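Local coordinates for protein methylglyoxal reductase (NADPH-dependent) (PDB 6KWS) that probably reduces methylglyoxal and related carbonyl compounds with NADPH, as a member of the dihydroflavonol-4-reductase branch of the epimerase/dehydratase family, at residues Asn149-Gln154 against Pro160-Arg165; Ser134-Lys139 against Ser265-Ser270; Arg241-Ala246 against Ile261-Gly266; Ala110-Gly115 against Trp176-Ser181. The protein carries 1 engineered substitution. One frame throughout, in Å; residues are numbered along the deposited sequence.

Contact 1: residues Asn149-Gln154 against Pro160-Arg165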
loop_
_atom_site.group_PDB
_atom_site.type_symbol
_atom_site.label_atom_id
_atom_site.label_comp_id
_atom_site.label_asym_id
_atom_site.label_seq_id
_atom_site.Cartn_x
_atom_site.Cartn_y
_atom_site.Cartn_z
ATOM N N ASN A 149 10.377 -12.976 -0.929
ATOM C CA ASN A 149 11.594 -12.402 -0.369
ATOM C C ASN A 149 12.243 -13.466 0.512
ATOM O O ASN A 149 11.663 -13.891 1.524
ATOM C CB ASN A 149 11.298 -11.106 0.403
ATOM C CG ASN A 149 12.568 -10.398 0.910
ATOM O OD1 ASN A 149 13.680 -10.935 0.841
ATOM N ND2 ASN A 149 12.395 -9.190 1.445
ATOM N N GLU A 150 13.431 -13.932 0.132
ATOM C CA GLU A 150 13.997 -15.036 0.896
ATOM C C GLU A 150 14.854 -14.568 2.065
ATOM O O GLU A 150 15.595 -15.375 2.633
ATOM C CB GLU A 150 14.778 -15.993 -0.036
ATOM C CG GLU A 150 13.828 -16.818 -0.938
ATOM C CD GLU A 150 12.983 -17.860 -0.173
ATOM O OE1 GLU A 150 13.462 -19.011 0.063
ATOM O OE2 GLU A 150 11.851 -17.492 0.233
ATOM N N ILE A 151 14.702 -13.314 2.500
ATOM C CA ILE A 151 15.506 -12.822 3.611
ATOM C C ILE A 151 15.198 -13.636 4.863
ATOM O O ILE A 151 14.049 -14.000 5.128
ATOM C CB ILE A 151 15.271 -11.314 3.829
ATOM C CG1 ILE A 151 16.154 -10.793 4.981
ATOM C CG2 ILE A 151 13.804 -11.028 4.100
ATOM C CD1 ILE A 151 16.184 -9.244 5.135
ATOM N N SER A 152 16.234 -13.948 5.631
ATOM C CA SER A 152 16.036 -14.633 6.900
ATOM C C SER A 152 15.589 -13.680 8.015
ATOM O O SER A 152 15.807 -12.463 7.978
ATOM C CB SER A 152 17.319 -15.311 7.340
ATOM O OG SER A 152 18.246 -14.334 7.747
ATOM N N TRP A 153 14.969 -14.268 9.035
ATOM C CA TRP A 153 14.699 -13.544 10.269
ATOM C C TRP A 153 15.965 -12.910 10.810
ATOM O O TRP A 153 15.954 -11.767 11.275
ATOM C CB TRP A 153 14.105 -14.504 11.303
ATOM C CG TRP A 153 13.570 -13.858 12.546
ATOM C CD1 TRP A 153 14.266 -13.565 13.685
ATOM C CD2 TRP A 153 12.213 -13.466 12.796
ATOM N NE1 TRP A 153 13.430 -13.007 14.625
ATOM C CE2 TRP A 153 12.164 -12.937 14.105
ATOM C CE3 TRP A 153 11.034 -13.517 12.045
ATOM C CZ2 TRP A 153 10.986 -12.445 14.667
ATOM C CZ3 TRP A 153 9.863 -13.028 12.610
ATOM C CH2 TRP A 153 9.850 -12.499 13.904
ATOM N N GLN A 154 17.071 -13.641 10.770
ATOM C CA GLN A 154 18.296 -13.103 11.335
ATOM C C GLN A 154 18.751 -11.891 10.549
ATOM O O GLN A 154 19.091 -10.855 11.131
ATOM C CB GLN A 154 19.378 -14.183 11.377
ATOM C CG GLN A 154 19.141 -15.270 12.435
ATOM C CD GLN A 154 17.893 -16.114 12.169
ATOM O OE1 GLN A 154 17.477 -16.304 11.020
ATOM N NE2 GLN A 154 17.300 -16.635 13.235
ATOM N N PRO A 160 17.414 -1.032 9.665
ATOM C CA PRO A 160 16.000 -0.641 9.479
ATOM C C PRO A 160 15.396 -0.913 8.100
ATOM O O PRO A 160 14.164 -1.045 8.009
ATOM C CB PRO A 160 16.028 0.859 9.779
ATOM C CG PRO A 160 17.114 1.005 10.777
ATOM C CD PRO A 160 18.151 -0.055 10.482
ATOM N N VAL A 161 16.190 -0.969 7.025
ATOM C CA VAL A 161 15.615 -1.283 5.717
ATOM C C VAL A 161 15.314 -2.773 5.612
ATOM O O VAL A 161 14.220 -3.171 5.185
ATOM C CB VAL A 161 16.536 -0.808 4.570
ATOM C CG1 VAL A 161 16.125 -1.448 3.219
ATOM C CG2 VAL A 161 16.493 0.700 4.454
ATOM N N ASN A 162 16.284 -3.619 5.986
ATOM C CA ASN A 162 16.015 -5.051 6.078
ATOM C C ASN A 162 14.871 -5.329 7.048
ATOM O O ASN A 162 14.055 -6.232 6.815
ATOM C CB ASN A 162 17.269 -5.812 6.520
ATOM C CG ASN A 162 18.286 -5.990 5.412
ATOM O OD1 ASN A 162 18.050 -5.647 4.241
ATOM N ND2 ASN A 162 19.421 -6.578 5.774
ATOM N N GLY A 163 14.802 -4.572 8.146
ATOM C CA GLY A 163 13.683 -4.717 9.063
ATOM C C GLY A 163 12.344 -4.441 8.402
ATOM O O GLY A 163 11.380 -5.191 8.579
ATOM N N TYR A 164 12.268 -3.360 7.623
ATOM C CA TYR A 164 11.006 -3.019 6.981
ATOM C C TYR A 164 10.598 -4.107 5.996
ATOM O O TYR A 164 9.490 -4.651 6.076
ATOM C CB TYR A 164 11.108 -1.651 6.292
ATOM C CG TYR A 164 9.911 -1.360 5.404
ATOM C CD1 TYR A 164 8.728 -0.842 5.928
ATOM C CD2 TYR A 164 9.959 -1.626 4.036
ATOM C CE1 TYR A 164 7.628 -0.600 5.114
ATOM C CE2 TYR A 164 8.869 -1.398 3.223
ATOM C CZ TYR A 164 7.704 -0.889 3.758
ATOM O OH TYR A 164 6.640 -0.673 2.902
ATOM N N ARG A 165 11.483 -4.458 5.063
ATOM C CA ARG A 165 11.091 -5.448 4.071
ATOM C C ARG A 165 10.882 -6.814 4.716
ATOM O O ARG A 165 9.919 -7.518 4.392
ATOM C CB ARG A 165 12.118 -5.518 2.937
ATOM C CG ARG A 165 12.763 -4.189 2.540
ATOM C CD ARG A 165 13.561 -4.299 1.218
ATOM N NE ARG A 165 12.729 -4.561 0.026
ATOM C CZ ARG A 165 12.835 -5.638 -0.774
ATOM N NH1 ARG A 165 13.726 -6.599 -0.556
ATOM N NH2 ARG A 165 12.039 -5.761 -1.817
#
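Two nitrogen donors lie side by side here without bonding: Asn-149 ND2 stands 3.5 Å from Arg-165 NH1, and each group finds its acceptors outside the pair. The Asn-149 amide N gives its hydrogen bond to the carbonyl of Ala-128, whereas Arg-165 reaches the hydroxyl of Ser-131 through NH2. The two side chains run roughly at right angles, and the amide plane is tilted 37° from the guanidinium. At its other end the amide is fixed by its own loop, because OD1 accepts from Ile-151 N at 3.1 Å, an Asx turn in which the donor lies above the carbonyl plane. Helix 160-181, which supplies Arg-165, carries the Tyr-x-x-x-Lys sequence of short-chain dehydrogenases/reductases, from Tyr-164 to the NADPH-binding Lys-168. One turn earlier on that helix the contact passes to van der Waals packing: the Ile-151 CD1 methyl lies 3.9 Å from CB and CG of Asn-162, at the root of its amide. Ile-151 reaches this far because CG1 lies opposite the backbone N (chi1 -178°) and the chain stays extended to CD1. Lys-169, on the same helix, ties down the loop by donating from NZ to the carbonyls of Asn-149 and Ile-151.

Contact 2: residues Ser134-Lys139 against Ser265-Ser270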
loop_
_atom_site.group_PDB
_atom_site.type_symbol
_atom_site.label_atom_id
_atom_site.label_comp_id
_atom_site.label_asym_id
_atom_site.label_seq_id
_atom_site.Cartn_x
_atom_site.Cartn_y
_atom_site.Cartn_z
ATOM N N SER A 134 18.877 -9.594 -3.779
ATOM C CA SER A 134 19.831 -10.036 -4.799
ATOM C C SER A 134 19.143 -10.280 -6.139
ATOM O O SER A 134 19.746 -10.066 -7.197
ATOM C CB SER A 134 20.548 -11.303 -4.349
ATOM O OG SER A 134 19.726 -12.439 -4.594
ATOM N N LYS A 135 17.886 -10.720 -6.120
ATOM C CA LYS A 135 17.170 -10.932 -7.370
ATOM C C LYS A 135 16.733 -9.617 -8.011
ATOM O O LYS A 135 16.873 -9.448 -9.231
ATOM C CB LYS A 135 15.957 -11.832 -7.141
ATOM C CG LYS A 135 15.895 -12.941 -8.132
ATOM C CD LYS A 135 14.561 -13.044 -8.791
ATOM C CE LYS A 135 13.932 -14.376 -8.425
ATOM N NZ LYS A 135 13.673 -15.216 -9.614
ATOM N N GLU A 136 16.202 -8.684 -7.212
ATOM C CA GLU A 136 15.737 -7.402 -7.742
ATOM C C GLU A 136 16.858 -6.645 -8.448
ATOM O O GLU A 136 16.606 -5.893 -9.403
ATOM C CB GLU A 136 15.148 -6.560 -6.603
ATOM C CG GLU A 136 14.925 -5.091 -6.927
ATOM C CD GLU A 136 13.548 -4.826 -7.524
ATOM O OE1 GLU A 136 13.043 -3.679 -7.437
ATOM O OE2 GLU A 136 12.969 -5.773 -8.089
ATOM N N ALA A 137 18.099 -6.851 -8.017
ATOM C CA ALA A 137 19.250 -6.177 -8.589
ATOM C C ALA A 137 19.835 -6.900 -9.796
ATOM O O ALA A 137 20.909 -6.502 -10.263
ATOM C CB ALA A 137 20.332 -6.004 -7.519
ATOM N N ASP A 138 19.173 -7.955 -10.303
ATOM C CA ASP A 138 19.705 -8.803 -11.373
ATOM C C ASP A 138 18.941 -8.504 -12.663
ATOM O O ASP A 138 17.779 -8.901 -12.815
ATOM C CB ASP A 138 19.620 -10.291 -10.995
ATOM C CG ASP A 138 20.095 -11.239 -12.133
ATOM O OD1 ASP A 138 20.710 -10.757 -13.123
ATOM O OD2 ASP A 138 19.853 -12.474 -12.034
ATOM N N LYS A 139 19.604 -7.822 -13.602
ATOM C CA LYS A 139 18.944 -7.439 -14.847
ATOM C C LYS A 139 18.427 -8.652 -15.630
ATOM O O LYS A 139 17.569 -8.486 -16.513
ATOM C CB LYS A 139 19.913 -6.616 -15.711
ATOM C CG LYS A 139 20.680 -7.480 -16.690
ATOM C CD LYS A 139 21.857 -6.797 -17.284
ATOM C CE LYS A 139 22.602 -7.770 -18.185
ATOM N NZ LYS A 139 21.667 -8.467 -19.101
ATOM N N SER A 265 3.225 -0.765 -11.882
ATOM C CA SER A 265 3.048 -0.137 -13.171
ATOM C C SER A 265 4.339 -0.003 -13.980
ATOM O O SER A 265 4.277 0.135 -15.204
ATOM C CB SER A 265 2.450 1.248 -12.960
ATOM O OG SER A 265 2.009 1.798 -14.186
ATOM N N GLY A 266 5.499 0.007 -13.344
ATOM C CA GLY A 266 6.706 0.272 -14.084
ATOM C C GLY A 266 7.859 0.559 -13.148
ATOM O O GLY A 266 7.781 0.335 -11.941
ATOM N N ARG A 267 8.928 1.063 -13.740
ATOM C CA ARG A 267 10.177 1.281 -13.037
ATOM C C ARG A 267 10.496 2.770 -13.037
ATOM O O ARG A 267 10.067 3.515 -13.925
ATOM C CB ARG A 267 11.307 0.481 -13.698
ATOM C CG ARG A 267 11.133 -1.012 -13.603
ATOM C CD ARG A 267 11.091 -1.462 -12.151
ATOM N NE ARG A 267 11.653 -2.804 -11.977
ATOM C CZ ARG A 267 12.068 -3.304 -10.811
ATOM N NH1 ARG A 267 11.995 -2.572 -9.701
ATOM N NH2 ARG A 267 12.570 -4.536 -10.754
ATOM N N PHE A 268 11.231 3.210 -12.022
ATOM C CA PHE A 268 11.666 4.602 -11.978
ATOM C C PHE A 268 13.035 4.684 -11.321
ATOM O O PHE A 268 13.416 3.818 -10.520
ATOM C CB PHE A 268 10.699 5.494 -11.187
ATOM C CG PHE A 268 10.841 5.340 -9.708
ATOM C CD1 PHE A 268 10.257 4.264 -9.051
ATOM C CD2 PHE A 268 11.603 6.234 -8.976
ATOM C CE1 PHE A 268 10.414 4.093 -7.673
ATOM C CE2 PHE A 268 11.767 6.072 -7.614
ATOM C CZ PHE A 268 11.173 5.001 -6.957
ATOM N N THR A 269 13.761 5.748 -11.658
ATOM C CA THR A 269 14.806 6.284 -10.797
ATOM C C THR A 269 14.468 7.732 -10.465
ATOM O O THR A 269 13.537 8.315 -11.022
ATOM C CB THR A 269 16.193 6.211 -11.441
ATOM O OG1 THR A 269 16.381 7.354 -12.288
ATOM C CG2 THR A 269 16.347 4.937 -12.238
ATOM N N SER A 270 15.223 8.317 -9.537
ATOM C CA SER A 270 14.958 9.706 -9.186
ATOM C C SER A 270 15.082 10.609 -10.396
ATOM O O SER A 270 14.344 11.592 -10.516
ATOM C CB SER A 270 15.898 10.173 -8.086
ATOM O OG SER A 270 15.493 9.612 -6.861
#
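The backbones of Glu-136, in the last turn of helix 133-136, and Arg-267, on strand 260-269, stay well apart, with CA atoms 11.6 Å from each other. Two long side chains coming from opposite directions bridge that gap and form a two-pronged salt bridge. Arg-267 presents the end of its guanidinium: NH1 donates to Glu-136 OE1 at 2.7 Å, nearly straight at 172°, and NH2 to Glu-136 OE2 at 3.0 Å. Both oxygens lie close to the guanidinium plane, yet the carboxylate is turned 51° against it and receives both donors from above its own plane. The pairing is therefore twisted, not coplanar. The Glu-136 chain bends at chi2 (89°), swinging the carboxylate across to the arginine. Second partners probably help to fix both groups: Tyr-127 OH bonds Glu-136 OE2, and Arg-267 NH2 also donates to the carbonyl of Ala-305, whose backbone bonds that of Glu-136 as well. Just before Arg-267, Ser-265 and Gly-266 together face Trp-237 in a classic beta bulge. The arrangement is a bidentate, end-on arginine-carboxylate pair at the protein surface, linking a short helix to a strand of the mixed sheet.

Contact 3: residues Arg241-Ala246 against Ile261-Gly266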
loop_
_atom_site.group_PDB
_atom_site.type_symbol
_atom_site.label_atom_id
_atom_site.label_comp_id
_atom_site.label_asym_id
_atom_site.label_seq_id
_atom_site.Cartn_x
_atom_site.Cartn_y
_atom_site.Cartn_z
ATOM N N ARG A 241 -4.204 5.057 -6.686
ATOM C CA ARG A 241 -5.582 4.837 -7.105
ATOM C C ARG A 241 -5.767 3.452 -7.719
ATOM O O ARG A 241 -6.812 2.816 -7.528
ATOM C CB ARG A 241 -5.990 5.944 -8.068
ATOM C CG ARG A 241 -6.160 7.273 -7.349
ATOM C CD ARG A 241 -6.134 8.447 -8.296
ATOM N NE ARG A 241 -4.860 8.545 -9.005
ATOM C CZ ARG A 241 -4.533 9.550 -9.816
ATOM N NH1 ARG A 241 -5.379 10.552 -10.012
ATOM N NH2 ARG A 241 -3.352 9.563 -10.420
ATOM N N ASP A 242 -4.758 2.954 -8.444
ATOM C CA ASP A 242 -4.830 1.591 -8.969
ATOM C C ASP A 242 -4.672 0.551 -7.865
ATOM O O ASP A 242 -5.289 -0.518 -7.916
ATOM C CB ASP A 242 -3.780 1.411 -10.059
ATOM C CG ASP A 242 -3.997 2.374 -11.211
ATOM O OD1 ASP A 242 -5.198 2.645 -11.495
ATOM O OD2 ASP A 242 -2.999 2.874 -11.808
ATOM N N VAL A 243 -3.865 0.842 -6.854
ATOM C CA VAL A 243 -3.776 -0.057 -5.717
ATOM C C VAL A 243 -5.123 -0.134 -5.020
ATOM O O VAL A 243 -5.671 -1.226 -4.810
ATOM C CB VAL A 243 -2.655 0.404 -4.765
ATOM C CG1 VAL A 243 -2.557 -0.508 -3.557
ATOM C CG2 VAL A 243 -1.319 0.460 -5.503
ATOM N N ALA A 244 -5.691 1.030 -4.677
ATOM C CA ALA A 244 -7.026 1.083 -4.088
ATOM C C ALA A 244 -8.031 0.286 -4.916
ATOM O O ALA A 244 -8.808 -0.507 -4.373
ATOM C CB ALA A 244 -7.490 2.532 -3.952
ATOM N N LYS A 245 -8.030 0.484 -6.237
ATOM C CA LYS A 245 -9.003 -0.223 -7.052
ATOM C C LYS A 245 -8.759 -1.723 -7.007
ATOM O O LYS A 245 -9.710 -2.516 -7.005
ATOM C CB LYS A 245 -8.965 0.283 -8.486
ATOM C CG LYS A 245 -9.991 -0.387 -9.369
ATOM C CD LYS A 245 -10.105 0.311 -10.704
ATOM C CE LYS A 245 -10.987 -0.486 -11.668
ATOM N NZ LYS A 245 -11.941 0.381 -12.420
ATOM N N ALA A 246 -7.488 -2.131 -6.938
ATOM C CA ALA A 246 -7.180 -3.556 -6.893
ATOM C C ALA A 246 -7.751 -4.198 -5.640
ATOM O O ALA A 246 -8.275 -5.312 -5.699
ATOM C CB ALA A 246 -5.671 -3.786 -6.983
ATOM N N ILE A 261 -1.566 -10.684 -5.480
ATOM C CA ILE A 261 -1.675 -9.831 -6.649
ATOM C C ILE A 261 -0.561 -8.795 -6.584
ATOM O O ILE A 261 -0.506 -7.972 -5.660
ATOM C CB ILE A 261 -3.067 -9.195 -6.756
ATOM C CG1 ILE A 261 -4.103 -10.277 -7.041
ATOM C CG2 ILE A 261 -3.137 -8.303 -7.930
ATOM C CD1 ILE A 261 -5.278 -10.251 -6.125
ATOM N N LEU A 262 0.337 -8.850 -7.556
ATOM C CA LEU A 262 1.424 -7.885 -7.642
ATOM C C LEU A 262 0.905 -6.591 -8.277
ATOM O O LEU A 262 0.278 -6.615 -9.347
ATOM C CB LEU A 262 2.572 -8.493 -8.443
ATOM C CG LEU A 262 4.021 -8.143 -8.136
ATOM C CD1 LEU A 262 4.979 -9.041 -8.957
ATOM C CD2 LEU A 262 4.254 -6.679 -8.443
ATOM N N LEU A 263 1.142 -5.460 -7.618
ATOM C CA LEU A 263 0.721 -4.171 -8.149
ATOM C C LEU A 263 1.959 -3.365 -8.478
ATOM O O LEU A 263 2.629 -2.828 -7.585
ATOM C CB LEU A 263 -0.208 -3.426 -7.201
ATOM C CG LEU A 263 -1.529 -3.698 -7.915
ATOM C CD1 LEU A 263 -2.136 -5.013 -7.430
ATOM C CD2 LEU A 263 -2.505 -2.551 -7.911
ATOM N N ASN A 264 2.258 -3.305 -9.774
ATOM C CA ASN A 264 3.387 -2.541 -10.268
ATOM C C ASN A 264 3.082 -2.064 -11.678
ATOM O O ASN A 264 2.727 -2.857 -12.554
ATOM C CB ASN A 264 4.673 -3.364 -10.248
ATOM C CG ASN A 264 5.882 -2.540 -10.667
ATOM O OD1 ASN A 264 6.453 -1.818 -9.865
ATOM N ND2 ASN A 264 6.260 -2.633 -11.929
ATOM N N SER A 265 3.225 -0.765 -11.882
ATOM C CA SER A 265 3.048 -0.137 -13.171
ATOM C C SER A 265 4.339 -0.003 -13.980
ATOM O O SER A 265 4.277 0.135 -15.204
ATOM C CB SER A 265 2.450 1.248 -12.960
ATOM O OG SER A 265 2.009 1.798 -14.186
ATOM N N GLY A 266 5.499 0.007 -13.344
ATOM C CA GLY A 266 6.706 0.272 -14.084
ATOM C C GLY A 266 7.859 0.559 -13.148
ATOM O O GLY A 266 7.781 0.335 -11.941
#
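Leu-263 of strand 260-269 pushes its branched end against Asp-242, Val-243 and Ala-246 of helix 240-252. The helix lies over the strand almost antiparallel to it, with short-segment axes 9.9 Å apart and at 165°. At the start of the strand segment, Ile-261 points toward the helix, but its side chain also packs on Leu-315 and Leu-316 of helix 310-316, while its backbone pairs with strand 188-194. Leu-262 next to it carries its side chain to Ile-130. Leu-263 then provides nearly all of the strand's share of the contact. Its CD2 sits over one turn of helix, 3.4 Å from the carbonyl O of Asp-242, 3.6 Å from CA of Val-243 and 3.5 Å from CB of Ala-246; CD1 also leans on Ala-246 CB, at 3.8 Å. Val-243 adds CG2, 4.0 Å from Leu-263 CD2, the two side chains meeting at a slant. The Val-243 side chain is about 4 Å from those of Ile-13 and Val-197, both NADPH-binding residues. Farther on, Ser-265 turns its hydroxyl to the carbonyl of Tyr-321. The chemistry at Leu-263 is that of methyl groups on a helix surface: the Asp-242 carbonyl it covers already accepts from Ala-246 N, so burial here leaves that acceptor satisfied and gives the contact no directional bond to set its geometry.

Contact 4: residues Ala110-Gly115 against Trp176-Ser181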
loop_
_atom_site.group_PDB
_atom_site.type_symbol
_atom_site.label_atom_id
_atom_site.label_comp_id
_atom_site.label_asym_id
_atom_site.label_seq_id
_atom_site.Cartn_x
_atom_site.Cartn_y
_atom_site.Cartn_z
ATOM N N ALA A 110 -9.366 -12.971 15.129
ATOM C CA ALA A 110 -10.666 -12.351 15.377
ATOM C C ALA A 110 -11.647 -12.684 14.260
ATOM O O ALA A 110 -12.807 -13.021 14.520
ATOM C CB ALA A 110 -10.524 -10.840 15.542
ATOM N N ILE A 111 -11.197 -12.620 13.009
ATOM C CA ILE A 111 -12.103 -12.974 11.929
ATOM C C ILE A 111 -12.483 -14.443 12.029
ATOM O O ILE A 111 -13.618 -14.826 11.718
ATOM C CB ILE A 111 -11.469 -12.620 10.572
ATOM C CG1 ILE A 111 -11.143 -11.121 10.547
ATOM C CG2 ILE A 111 -12.392 -13.013 9.408
ATOM C CD1 ILE A 111 -10.196 -10.710 9.438
ATOM N N TYR A 112 -11.561 -15.280 12.497
ATOM C CA TYR A 112 -11.858 -16.699 12.638
ATOM C C TYR A 112 -12.957 -16.937 13.673
ATOM O O TYR A 112 -13.952 -17.613 13.389
ATOM C CB TYR A 112 -10.587 -17.445 13.014
ATOM C CG TYR A 112 -10.699 -18.938 12.894
ATOM C CD1 TYR A 112 -10.439 -19.760 13.988
ATOM C CD2 TYR A 112 -11.046 -19.530 11.689
ATOM C CE1 TYR A 112 -10.524 -21.126 13.888
ATOM C CE2 TYR A 112 -11.133 -20.903 11.575
ATOM C CZ TYR A 112 -10.871 -21.695 12.681
ATOM O OH TYR A 112 -10.954 -23.063 12.588
ATOM N N ASN A 113 -12.804 -16.372 14.874
ATOM C CA ASN A 113 -13.789 -16.597 15.928
ATOM C C ASN A 113 -15.116 -15.911 15.605
ATOM O O ASN A 113 -16.170 -16.558 15.565
ATOM C CB ASN A 113 -13.244 -16.114 17.277
ATOM C CG ASN A 113 -11.929 -16.786 17.652
ATOM O OD1 ASN A 113 -11.630 -17.880 17.195
ATOM N ND2 ASN A 113 -11.132 -16.117 18.479
ATOM N N PHE A 114 -15.087 -14.604 15.343
ATOM C CA PHE A 114 -16.313 -13.818 15.305
ATOM C C PHE A 114 -16.676 -13.292 13.917
ATOM O O PHE A 114 -17.685 -12.586 13.779
ATOM C CB PHE A 114 -16.212 -12.670 16.311
ATOM C CG PHE A 114 -15.490 -13.041 17.571
ATOM C CD1 PHE A 114 -16.165 -13.632 18.631
ATOM C CD2 PHE A 114 -14.134 -12.785 17.714
ATOM C CE1 PHE A 114 -15.493 -13.974 19.819
ATOM C CE2 PHE A 114 -13.451 -13.131 18.893
ATOM C CZ PHE A 114 -14.137 -13.722 19.948
ATOM N N GLY A 115 -15.910 -13.625 12.883
ATOM C CA GLY A 115 -16.236 -13.118 11.568
ATOM C C GLY A 115 -17.172 -14.062 10.861
ATOM O O GLY A 115 -16.837 -14.599 9.799
ATOM N N TRP A 176 -0.706 -16.470 5.355
ATOM C CA TRP A 176 -0.913 -17.717 4.625
ATOM C C TRP A 176 -0.762 -18.912 5.544
ATOM O O TRP A 176 -1.506 -19.896 5.414
ATOM C CB TRP A 176 0.049 -17.833 3.446
ATOM C CG TRP A 176 -0.203 -16.828 2.379
ATOM C CD1 TRP A 176 0.614 -15.805 2.017
ATOM C CD2 TRP A 176 -1.363 -16.731 1.542
ATOM N NE1 TRP A 176 0.052 -15.089 0.998
ATOM C CE2 TRP A 176 -1.168 -15.630 0.691
ATOM C CE3 TRP A 176 -2.545 -17.469 1.427
ATOM C CZ2 TRP A 176 -2.113 -15.243 -0.265
ATOM C CZ3 TRP A 176 -3.479 -17.089 0.476
ATOM C CH2 TRP A 176 -3.254 -15.987 -0.363
ATOM N N ASP A 177 0.189 -18.848 6.483
ATOM C CA ASP A 177 0.255 -19.884 7.510
ATOM C C ASP A 177 -1.085 -20.030 8.209
ATOM O O ASP A 177 -1.546 -21.150 8.447
ATOM C CB ASP A 177 1.355 -19.594 8.536
ATOM C CG ASP A 177 2.751 -19.833 7.985
ATOM O OD1 ASP A 177 3.736 -19.570 8.723
ATOM O OD2 ASP A 177 2.866 -20.267 6.806
ATOM N N PHE A 178 -1.750 -18.916 8.509
ATOM C CA PHE A 178 -2.963 -19.012 9.300
ATOM C C PHE A 178 -4.028 -19.792 8.560
ATOM O O PHE A 178 -4.621 -20.726 9.109
ATOM C CB PHE A 178 -3.483 -17.630 9.673
ATOM C CG PHE A 178 -4.711 -17.677 10.543
ATOM C CD1 PHE A 178 -5.973 -17.892 9.992
ATOM C CD2 PHE A 178 -4.604 -17.531 11.914
ATOM C CE1 PHE A 178 -7.096 -17.958 10.796
ATOM C CE2 PHE A 178 -5.733 -17.592 12.721
ATOM C CZ PHE A 178 -6.977 -17.806 12.159
ATOM N N ILE A 179 -4.296 -19.422 7.313
ATOM C CA ILE A 179 -5.406 -20.075 6.634
ATOM C C ILE A 179 -5.021 -21.480 6.195
ATOM O O ILE A 179 -5.885 -22.354 6.080
ATOM C CB ILE A 179 -5.897 -19.225 5.454
ATOM C CG1 ILE A 179 -4.785 -19.066 4.435
ATOM C CG2 ILE A 179 -6.353 -17.859 5.955
ATOM C CD1 ILE A 179 -5.199 -19.409 3.038
ATOM N N LYS A 180 -3.735 -21.742 5.949
ATOM C CA LYS A 180 -3.380 -23.101 5.560
ATOM C C LYS A 180 -3.247 -24.024 6.774
ATOM O O LYS A 180 -3.460 -25.235 6.651
ATOM C CB LYS A 180 -2.103 -23.099 4.719
ATOM C CG LYS A 180 -2.354 -22.802 3.247
ATOM C CD LYS A 180 -1.186 -22.056 2.606
ATOM C CE LYS A 180 -1.526 -21.571 1.202
ATOM N NZ LYS A 180 -2.312 -22.596 0.482
ATOM N N SER A 181 -2.948 -23.473 7.950
ATOM C CA SER A 181 -2.711 -24.269 9.150
ATOM C C SER A 181 -3.953 -24.450 10.012
ATOM O O SER A 181 -4.046 -25.452 10.728
ATOM C CB SER A 181 -1.592 -23.634 9.983
ATOM O OG SER A 181 -1.772 -23.811 11.374
#
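Phe-178 drives the edge of its ring toward the face of Tyr-112, an offset edge-to-face (T-shaped) pair with centroids 5.8 Å apart and planes at 82°. The overlap is shifted toward the root of the tyrosine. The leading atom, Phe-178 CZ, comes 3.7 Å from Tyr-112 CB and 4.0 Å from Tyr-112 CG, so that the phenylalanine touches the junction of ring and chain and leaves the phenol end of the tyrosine pointing past it. Phe-178 CE1 also lies near Tyr-112 CB, at 4.2 Å. Tyr-112 CB in turn lies at the edge of the Phe-178 ring, near its plane. Phe-178 spans the gap because its CG is placed opposite the backbone N (chi1 -178°), which extends the ring from its helix toward the neighbour; Tyr-112 has its CB bond already pointing across. The phenylalanine edge and the root of the tyrosine meet through C-H and carbon alone, without any polar bond, and the pair is half in the interior, with Phe-178 buried and Tyr-112 partly open to solvent. Leu-108 and Gln-109 of helix 92-114 also pack on Phe-178, and Asn-184, in the loop after helix 160-181, lies against Tyr-112. The contact thus joins the C-terminal ends of helices 92-114 and 160-181: the former also packs through Ala-110 and Phe-114 on helix 66-71, and the latter through Trp-176 on strand 188-194 of the Rossmann-type sheet.

In the fold
Contact 3 is the deeply buried one, its centre about 9 Å from that of the chain, and it relies on aliphatic groups between helix and sheet. Contacts 1 and 4 are partly buried and share helix 160-181, met near its N-terminal end by a loop, through an amide beside a guanidinium and an isoleucine methyl, and near its C-terminal end by an aromatic pair; their centres lie about 25 Å apart. Contact 2 is a surface contact and the only one of the four with a salt bridge. Contacts 2 and 3 both use strand 260-269 and share Ser-265 and Gly-266, so a single strand passes from an apolar interior to a charged exterior. Contacts 1 and 3 lie near NADPH-binding residues; 2 and 4 do not.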